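Local coordinates for protein molybdopterin molybdotransferase (Pyrococcus horikoshii, PDB 1UZ5) that probably catalyses the insertion of molybdate into adenylyl-molybdopterin, releasing AMP, a late step of molybdenum cofactor biosynthesis, at residues Glu14-Phe19 with Val316-Arg321; Lys180-Val185 with Val246-Val251; Lys242-Gly247 with Gly290-Lys295. All blocks are in the same frame, centred on the assembly; numbering follows the deposited sequence. Where two conformers were deposited one is given.

Interaction 1. Residues Glu14-Phe19 with Val316-Arg321; sequences EVVQSF and VPLLLR
V16 overlaps the flank of L318 with one of its two methyls: CG1 lies 3.8 Å from L318 CB, at the point where the two backbones come nearest. This is a helix-helix contact between the first helix of the chain, 9-18, and helix 304-322, one of the helices that flank the mixed sheet of the probable molybdopterin-binding domain, an alpha/beta/alpha fold. The chain's N-terminal segment is thereby packed onto a domain formed much later in the sequence. Over the short segments the axes approach to 9.6 Å and cross at -28°, so the helices run roughly the same way and meet through their side chains. V16, F19 and L318 also rest on strand 295-300, touching P296 and F298, so both segments lean on the same strand as well as on each other.

The apolar part depends on branch placement. L318 carries CG anti to its backbone N (chi1 178°), which turns its end toward the other segment, and CD1 reaches F19 CB at 3.9 Å. F19 therefore meets the leucine through its methylene and not through its ring.

Toward solvent, Q17 and R321 form a polar-looking pair with no hydrogen bond between them. The guanidinium, given here in one of two deposited conformers, meets the aliphatic part of the glutamine: Q17 CG is 3.5 Å from R321 NH2 and almost as close to NH1, while amide and guanidinium planes are turned 36° apart. V16 CG1 lies at the guanidinium edge, near its plane. One face of that group is covered from within its own helix, P317 CB standing 3.8 Å above the R321 guanidinium plane, toward its rim.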
loop_
_atom_site.group_PDB
_atom_site.type_symbol
_atom_site.label_atom_id
_atom_site.label_comp_id
_atom_site.label_asym_id
_atom_site.label_seq_id
_atom_site.Cartn_x
_atom_site.Cartn_y
_atom_site.Cartn_z
ATOM N N GLU A 14 20.038 -9.716 -8.582
ATOM C CA GLU A 14 21.053 -9.219 -7.661
ATOM C C GLU A 14 21.513 -7.837 -8.101
ATOM O O GLU A 14 21.762 -6.965 -7.271
ATOM C CB GLU A 14 22.245 -10.176 -7.615
ATOM C CG GLU A 14 21.940 -11.500 -6.935
ATOM C CD GLU A 14 23.081 -12.496 -7.054
ATOM O OE1 GLU A 14 24.237 -12.116 -6.768
ATOM O OE2 GLU A 14 22.820 -13.660 -7.428
ATOM N N VAL A 15 21.614 -7.639 -9.412
ATOM C CA VAL A 15 22.037 -6.356 -9.958
ATOM C C VAL A 15 21.046 -5.250 -9.603
ATOM O O VAL A 15 21.441 -4.165 -9.177
ATOM C CB VAL A 15 22.177 -6.423 -11.493
ATOM C CG1 VAL A 15 22.508 -5.044 -12.050
ATOM C CG2 VAL A 15 23.263 -7.420 -11.867
ATOM N N VAL A 16 19.758 -5.516 -9.786
ATOM C CA VAL A 16 18.744 -4.515 -9.468
ATOM C C VAL A 16 18.779 -4.220 -7.974
ATOM O O VAL A 16 18.663 -3.068 -7.557
ATOM C CB VAL A 16 17.333 -4.998 -9.857
ATOM C CG1 VAL A 16 16.298 -3.957 -9.446
ATOM C CG2 VAL A 16 17.271 -5.247 -11.362
ATOM N N GLN A 17 18.948 -5.267 -7.175
ATOM C CA GLN A 17 19.017 -5.108 -5.728
ATOM C C GLN A 17 20.162 -4.169 -5.377
ATOM O O GLN A 17 20.093 -3.438 -4.390
ATOM C CB GLN A 17 19.239 -6.460 -5.052
ATOM C CG GLN A 17 18.128 -7.463 -5.298
ATOM C CD GLN A 17 18.383 -8.790 -4.613
ATOM O OE1 GLN A 17 18.532 -8.851 -3.394
ATOM N NE2 GLN A 17 18.434 -9.862 -5.396
ATOM N N SER A 18 21.212 -4.184 -6.193
ATOM C CA SER A 18 22.366 -3.326 -5.947
ATOM C C SER A 18 22.001 -1.869 -6.181
ATOM O O SER A 18 22.695 -0.967 -5.709
ATOM C CB SER A 18 23.538 -3.709 -6.857
ATOM O OG SER A 18 23.450 -3.058 -8.113
ATOM N N PHE A 19 20.923 -1.633 -6.925
ATOM C CA PHE A 19 20.489 -0.265 -7.184
ATOM C C PHE A 19 19.732 0.233 -5.967
ATOM O O PHE A 19 19.163 -0.554 -5.211
ATOM C CB PHE A 19 19.554 -0.180 -8.398
ATOM C CG PHE A 19 20.174 -0.631 -9.687
ATOM C CD1 PHE A 19 21.530 -0.434 -9.937
ATOM C CD2 PHE A 19 19.391 -1.231 -10.669
ATOM C CE1 PHE A 19 22.098 -0.829 -11.147
ATOM C CE2 PHE A 19 19.948 -1.629 -11.884
ATOM C CZ PHE A 19 21.306 -1.427 -12.123
ATOM N N VAL A 316 9.493 -3.595 -10.764
ATOM C CA VAL A 316 8.642 -3.517 -9.587
ATOM C C VAL A 316 9.407 -3.660 -8.267
ATOM O O VAL A 316 9.256 -2.828 -7.376
ATOM C CB VAL A 316 7.500 -4.554 -9.675
ATOM C CG1 VAL A 316 6.708 -4.591 -8.378
ATOM C CG2 VAL A 316 6.568 -4.180 -10.833
ATOM N N PRO A 317 10.249 -4.700 -8.129
ATOM C CA PRO A 317 10.993 -4.850 -6.872
ATOM C C PRO A 317 11.780 -3.585 -6.505
ATOM O O PRO A 317 11.851 -3.201 -5.337
ATOM C CB PRO A 317 11.893 -6.049 -7.154
ATOM C CG PRO A 317 11.028 -6.891 -8.058
ATOM C CD PRO A 317 10.499 -5.848 -9.021
ATOM N N LEU A 318 12.361 -2.939 -7.512
ATOM C CA LEU A 318 13.131 -1.719 -7.302
ATOM C C LEU A 318 12.237 -0.604 -6.767
ATOM O O LEU A 318 12.579 0.076 -5.799
ATOM C CB LEU A 318 13.771 -1.262 -8.617
ATOM C CG LEU A 318 14.578 0.039 -8.581
ATOM C CD1 LEU A 318 15.747 -0.103 -7.617
ATOM C CD2 LEU A 318 15.081 0.374 -9.978
ATOM N N LEU A 319 11.087 -0.422 -7.407
ATOM C CA LEU A 319 10.151 0.619 -7.009
ATOM C C LEU A 319 9.569 0.372 -5.618
ATOM O O LEU A 319 9.437 1.297 -4.820
ATOM C CB LEU A 319 9.029 0.726 -8.049
ATOM C CG LEU A 319 9.555 0.978 -9.466
ATOM C CD1 LEU A 319 8.400 1.137 -10.447
ATOM C CD2 LEU A 319 10.426 2.228 -9.464
ATOM N N LEU A 320 9.225 -0.878 -5.330
ATOM C CA LEU A 320 8.666 -1.219 -4.031
ATOM C C LEU A 320 9.665 -0.929 -2.915
ATOM O O LEU A 320 9.299 -0.391 -1.872
ATOM C CB LEU A 320 8.253 -2.693 -4.000
ATOM C CG LEU A 320 7.074 -3.059 -4.909
ATOM C CD1 LEU A 320 6.715 -4.528 -4.732
ATOM C CD2 LEU A 320 5.877 -2.179 -4.570
ATOM N N ARG A 321 10.930 -1.276 -3.139
ATOM C CA ARG A 321 11.964 -1.039 -2.140
ATOM C C ARG A 321 12.141 0.447 -1.890
ATOM O O ARG A 321 12.411 0.867 -0.769
ATOM C CB ARG A 321 13.284 -1.655 -2.591
ATOM C CG ARG A 321 13.283 -3.171 -2.553
ATOM C CD ARG A 321 14.424 -3.726 -3.375
ATOM N NE ARG A 321 14.315 -5.181 -3.458
ATOM C CZ ARG A 321 14.772 -5.916 -4.467
ATOM N NH1 ARG A 321 14.620 -7.232 -4.442
ATOM N NH2 ARG A 321 15.371 -5.339 -5.502
#

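Interaction 2. Residues Lys180-Val185 with Val246-Val251; sequences KPKVAV and VGDVVV
From K180, the backbone O reaches D248 OD2 through a bridging water that donates to both. Two residues on, the same carboxylate oxygen takes K182 N directly, OD2 lying 2.7 Å from it; the N-H arrives on the anti side, 26° out of the carboxylate plane. K182 O is gripped twice, by D248 N at 2.8 Å and, more loosely, by V249 N at 3.2 Å. With CG anti to its carbonyl carbon (chi1 -65°) and the rest extended, the K182 side chain passes V246 O, approached by CD at 3.4 Å, and its amino end leads away. V183 shares a face of the sheet with V249 and V251, its CG1 meeting V251 CG2 at 3.6 Å.

Here the pairing has become regular parallel sheet, V183, A184 and V185 lying beside V249, V250 and V251. These are central strands of the alpha/beta domain: helix 208-219 covers the face of V183, V185 and V251, and helix 233-246 the face of A184 and V250. A beta-alpha-beta crossover runs from strand 222-229 through helix 233-246 to strand 249-253, stepping over strand 182-188. A184 bonds to the same strand in both directions, N to V249 O and O from V251 N at 2.8 Å, while its CB touches V246 CG2 at 3.8 Å. At V185 the CA-H points to V251 O, 3.3 Å from CA.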
loop_
_atom_site.group_PDB
_atom_site.type_symbol
_atom_site.label_atom_id
_atom_site.label_comp_id
_atom_site.label_asym_id
_atom_site.label_seq_id
_atom_site.Cartn_x
_atom_site.Cartn_y
_atom_site.Cartn_z
ATOM N N LYS A 180 7.061 10.528 -4.634
ATOM C CA LYS A 180 6.872 9.492 -5.642
ATOM C C LYS A 180 8.092 9.333 -6.539
ATOM O O LYS A 180 8.551 10.294 -7.148
ATOM C CB LYS A 180 5.634 9.806 -6.488
ATOM C CG LYS A 180 4.340 9.800 -5.686
ATOM C CD LYS A 180 3.148 10.183 -6.539
ATOM C CE LYS A 180 1.857 10.106 -5.738
ATOM N NZ LYS A 180 0.682 10.497 -6.561
ATOM N N PRO A 181 8.645 8.115 -6.605
ATOM C CA PRO A 181 9.818 7.844 -7.445
ATOM C C PRO A 181 9.410 8.128 -8.892
ATOM O O PRO A 181 8.410 7.592 -9.371
ATOM C CB PRO A 181 10.071 6.355 -7.218
ATOM C CG PRO A 181 9.460 6.090 -5.877
ATOM C CD PRO A 181 8.195 6.888 -5.934
ATOM N N LYS A 182 10.164 8.978 -9.577
ATOM C CA LYS A 182 9.840 9.312 -10.955
ATOM C C LYS A 182 10.430 8.309 -11.933
ATOM O O LYS A 182 11.622 8.009 -11.890
ATOM C CB LYS A 182 10.349 10.707 -11.298
ATOM C CG LYS A 182 9.678 11.825 -10.534
ATOM C CD LYS A 182 10.248 13.168 -10.964
ATOM C CE LYS A 182 9.543 14.319 -10.263
ATOM N NZ LYS A 182 10.110 15.634 -10.668
ATOM N N VAL A 183 9.586 7.781 -12.810
ATOM C CA VAL A 183 10.042 6.825 -13.815
ATOM C C VAL A 183 9.739 7.374 -15.207
ATOM O O VAL A 183 8.576 7.538 -15.573
ATOM C CB VAL A 183 9.341 5.469 -13.659
ATOM C CG1 VAL A 183 9.860 4.490 -14.712
ATOM C CG2 VAL A 183 9.579 4.922 -12.258
ATOM N N ALA A 184 10.790 7.683 -15.963
ATOM C CA ALA A 184 10.638 8.202 -17.320
ATOM C C ALA A 184 10.444 6.994 -18.235
ATOM O O ALA A 184 11.275 6.079 -18.252
ATOM C CB ALA A 184 11.883 8.984 -17.728
ATOM N N VAL A 185 9.347 6.998 -18.986
ATOM C CA VAL A 185 9.019 5.890 -19.876
ATOM C C VAL A 185 9.117 6.254 -21.351
ATOM O O VAL A 185 8.629 7.302 -21.776
ATOM C CB VAL A 185 7.597 5.373 -19.600
ATOM C CG1 VAL A 185 7.253 4.245 -20.575
ATOM C CG2 VAL A 185 7.495 4.893 -18.152
ATOM N N VAL A 246 14.753 13.798 -16.281
ATOM C CA VAL A 246 13.481 13.974 -15.587
ATOM C C VAL A 246 13.141 12.877 -14.588
ATOM O O VAL A 246 12.374 13.108 -13.657
ATOM C CB VAL A 246 12.306 14.095 -16.582
ATOM C CG1 VAL A 246 12.543 15.261 -17.522
ATOM C CG2 VAL A 246 12.142 12.805 -17.356
ATOM N N GLY A 247 13.707 11.689 -14.765
ATOM C CA GLY A 247 13.383 10.612 -13.846
ATOM C C GLY A 247 14.497 10.092 -12.959
ATOM O O GLY A 247 15.659 10.460 -13.109
ATOM N N ASP A 248 14.118 9.235 -12.015
ATOM C CA ASP A 248 15.057 8.607 -11.097
ATOM C C ASP A 248 15.378 7.260 -11.728
ATOM O O ASP A 248 16.389 6.626 -11.426
ATOM C CB ASP A 248 14.404 8.376 -9.732
ATOM C CG ASP A 248 13.872 9.655 -9.118
ATOM O OD1 ASP A 248 14.651 10.626 -8.996
ATOM O OD2 ASP A 248 12.676 9.685 -8.755
ATOM N N VAL A 249 14.480 6.836 -12.610
ATOM C CA VAL A 249 14.605 5.569 -13.313
ATOM C C VAL A 249 14.052 5.744 -14.721
ATOM O O VAL A 249 13.103 6.493 -14.927
ATOM C CB VAL A 249 13.798 4.463 -12.600
ATOM C CG1 VAL A 249 13.787 3.190 -13.444
ATOM C CG2 VAL A 249 14.394 4.187 -11.230
ATOM N N VAL A 250 14.659 5.063 -15.691
ATOM C CA VAL A 250 14.198 5.136 -17.072
ATOM C C VAL A 250 13.801 3.733 -17.512
ATOM O O VAL A 250 14.523 2.768 -17.261
ATOM C CB VAL A 250 15.301 5.682 -18.017
ATOM C CG1 VAL A 250 14.804 5.676 -19.469
ATOM C CG2 VAL A 250 15.673 7.097 -17.611
ATOM N N VAL A 251 12.633 3.614 -18.130
ATOM C CA VAL A 251 12.176 2.319 -18.607
ATOM C C VAL A 251 11.829 2.458 -20.080
ATOM O O VAL A 251 11.073 3.349 -20.476
ATOM C CB VAL A 251 10.938 1.811 -17.832
ATOM C CG1 VAL A 251 10.489 0.471 -18.404
ATOM C CG2 VAL A 251 11.278 1.631 -16.363
HETATM O O HOH W 1 11.420 11.507 -6.598
#

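Interaction 3. Residues Lys242-Gly247 with Gly290-Lys295; sequences KAVNVG and GVIKGK
With CG of K295 anti to its carbonyl carbon (chi1 -55°) and every later torsion near 180°, the lysine reaches straight out and sets NZ between V244 O and G247 O. V244, for its part, places CG1 anti to the backbone N (chi1 171°), which leaves both methyls facing I292 and K293. The amino group donates to two carbonyls: V244 O at 2.6 Å, met nearly along the C=O axis, and G247 O at 2.9 Å, tilted from the carbonyl plane. V244 belongs to the last turn of helix 233-246 and G247 is the first residue beyond it, so the positive charge sits at the helix C-terminus, where it probably also gains from the helix dipole.

Beside this grip lies an apolar patch. V244 CG2 packs on I292 CG2 at 3.8 Å, the two side chains crossing at about a right angle, and K293 lies along V244 CG1 with its CB and CD, each 4.1 Å away. K293 and G294 form the corner between strands 288-292 and 295-300: I292 and K295 exchange both N-H...O bonds, the closing pair of a two-residue beta hairpin with a type I' turn.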
loop_
_atom_site.group_PDB
_atom_site.type_symbol
_atom_site.label_atom_id
_atom_site.label_comp_id
_atom_site.label_asym_id
_atom_site.label_seq_id
_atom_site.Cartn_x
_atom_site.Cartn_y
_atom_site.Cartn_z
ATOM N N LYS A 242 16.903 12.948 -22.295
ATOM C CA LYS A 242 15.865 13.742 -21.648
ATOM C C LYS A 242 15.237 12.946 -20.508
ATOM O O LYS A 242 14.961 13.480 -19.437
ATOM C CB LYS A 242 14.787 14.140 -22.656
ATOM C CG LYS A 242 15.293 15.032 -23.778
ATOM C CD LYS A 242 14.164 15.490 -24.691
ATOM C CE LYS A 242 14.690 16.395 -25.797
ATOM N NZ LYS A 242 13.599 16.920 -26.661
ATOM N N ALA A 243 15.023 11.657 -20.747
ATOM C CA ALA A 243 14.438 10.775 -19.748
ATOM C C ALA A 243 15.313 10.731 -18.498
ATOM O O ALA A 243 14.816 10.831 -17.378
ATOM C CB ALA A 243 14.278 9.371 -20.327
ATOM N N VAL A 244 16.618 10.577 -18.704
ATOM C CA VAL A 244 17.575 10.512 -17.607
ATOM C C VAL A 244 17.537 11.766 -16.735
ATOM O O VAL A 244 17.803 11.703 -15.536
ATOM C CB VAL A 244 19.018 10.317 -18.141
ATOM C CG1 VAL A 244 20.024 10.461 -17.012
ATOM C CG2 VAL A 244 19.151 8.945 -18.780
ATOM N N ASN A 245 17.206 12.901 -17.338
ATOM C CA ASN A 245 17.143 14.155 -16.604
ATOM C C ASN A 245 15.862 14.362 -15.809
ATOM O O ASN A 245 15.880 15.026 -14.775
ATOM C CB ASN A 245 17.337 15.336 -17.553
ATOM C CG ASN A 245 18.773 15.823 -17.590
ATOM O OD1 ASN A 245 19.692 15.070 -17.919
ATOM N ND2 ASN A 245 18.975 17.089 -17.244
ATOM N N VAL A 246 14.753 13.798 -16.281
ATOM C CA VAL A 246 13.481 13.974 -15.587
ATOM C C VAL A 246 13.141 12.877 -14.588
ATOM O O VAL A 246 12.374 13.108 -13.657
ATOM C CB VAL A 246 12.306 14.095 -16.582
ATOM C CG1 VAL A 246 12.543 15.261 -17.522
ATOM C CG2 VAL A 246 12.142 12.805 -17.356
ATOM N N GLY A 247 13.707 11.689 -14.765
ATOM C CA GLY A 247 13.383 10.612 -13.846
ATOM C C GLY A 247 14.497 10.092 -12.959
ATOM O O GLY A 247 15.659 10.460 -13.109
ATOM N N GLY A 290 20.918 -1.193 -17.265
ATOM C CA GLY A 290 22.118 -0.388 -17.175
ATOM C C GLY A 290 21.979 0.778 -16.218
ATOM O O GLY A 290 21.004 0.879 -15.463
ATOM N N VAL A 291 22.964 1.666 -16.251
ATOM C CA VAL A 291 22.978 2.840 -15.393
ATOM C C VAL A 291 23.565 4.021 -16.150
ATOM O O VAL A 291 24.635 3.918 -16.750
ATOM C CB VAL A 291 23.824 2.595 -14.118
ATOM C CG1 VAL A 291 23.816 3.836 -13.238
ATOM C CG2 VAL A 291 23.279 1.396 -13.351
ATOM N N ILE A 292 22.843 5.134 -16.136
ATOM C CA ILE A 292 23.279 6.358 -16.789
ATOM C C ILE A 292 23.166 7.468 -15.751
ATOM O O ILE A 292 22.090 7.700 -15.193
ATOM C CB ILE A 292 22.389 6.712 -17.995
ATOM C CG1 ILE A 292 22.457 5.596 -19.045
ATOM C CG2 ILE A 292 22.837 8.038 -18.594
ATOM C CD1 ILE A 292 21.577 5.837 -20.260
ATOM N N LYS A 293 24.281 8.141 -15.487
ATOM C CA LYS A 293 24.314 9.212 -14.499
ATOM C C LYS A 293 23.674 8.751 -13.195
ATOM O O LYS A 293 22.803 9.422 -12.646
ATOM C CB LYS A 293 23.595 10.451 -15.031
ATOM C CG LYS A 293 24.292 11.081 -16.224
ATOM C CD LYS A 293 23.640 12.394 -16.623
ATOM C CE LYS A 293 24.416 13.065 -17.745
ATOM N NZ LYS A 293 23.829 14.379 -18.128
ATOM N N GLY A 294 24.108 7.585 -12.722
ATOM C CA GLY A 294 23.602 7.031 -11.479
ATOM C C GLY A 294 22.161 6.558 -11.467
ATOM O O GLY A 294 21.682 6.067 -10.446
ATOM N N LYS A 295 21.464 6.678 -12.589
ATOM C CA LYS A 295 20.067 6.260 -12.643
ATOM C C LYS A 295 19.848 4.944 -13.380
ATOM O O LYS A 295 20.345 4.753 -14.487
ATOM C CB LYS A 295 19.236 7.371 -13.284
ATOM C CG LYS A 295 19.410 8.695 -12.562
ATOM C CD LYS A 295 18.615 9.808 -13.193
ATOM C CE LYS A 295 18.774 11.084 -12.391
ATOM N NZ LYS A 295 18.012 12.198 -12.995
#

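How the interactions relate
Interactions 2 and 3 lie closest, their centres 8 Å apart, and share V246 and G247: G247 follows the helix whose end K295 holds, and D248 next to it pairs with K182. A243 and V244 pack on V250, and A243 on A184, joining the helix to the sheet. Interaction 1 lies on the opposite face of the sheet, that of V183 and V249, about 14 Å from interaction 2 and 16 Å from interaction 3, centre to centre. Its L318 CD2 meets V249 CG2 at 4.1 Å and L319 CD2 meets V183 CG2 at 4.0 Å, while the F19 ring packs against V291. Interactions 2 and 3 thus build the sheet and its helix cover, and interaction 1 fastens the N-terminal helix to that domain.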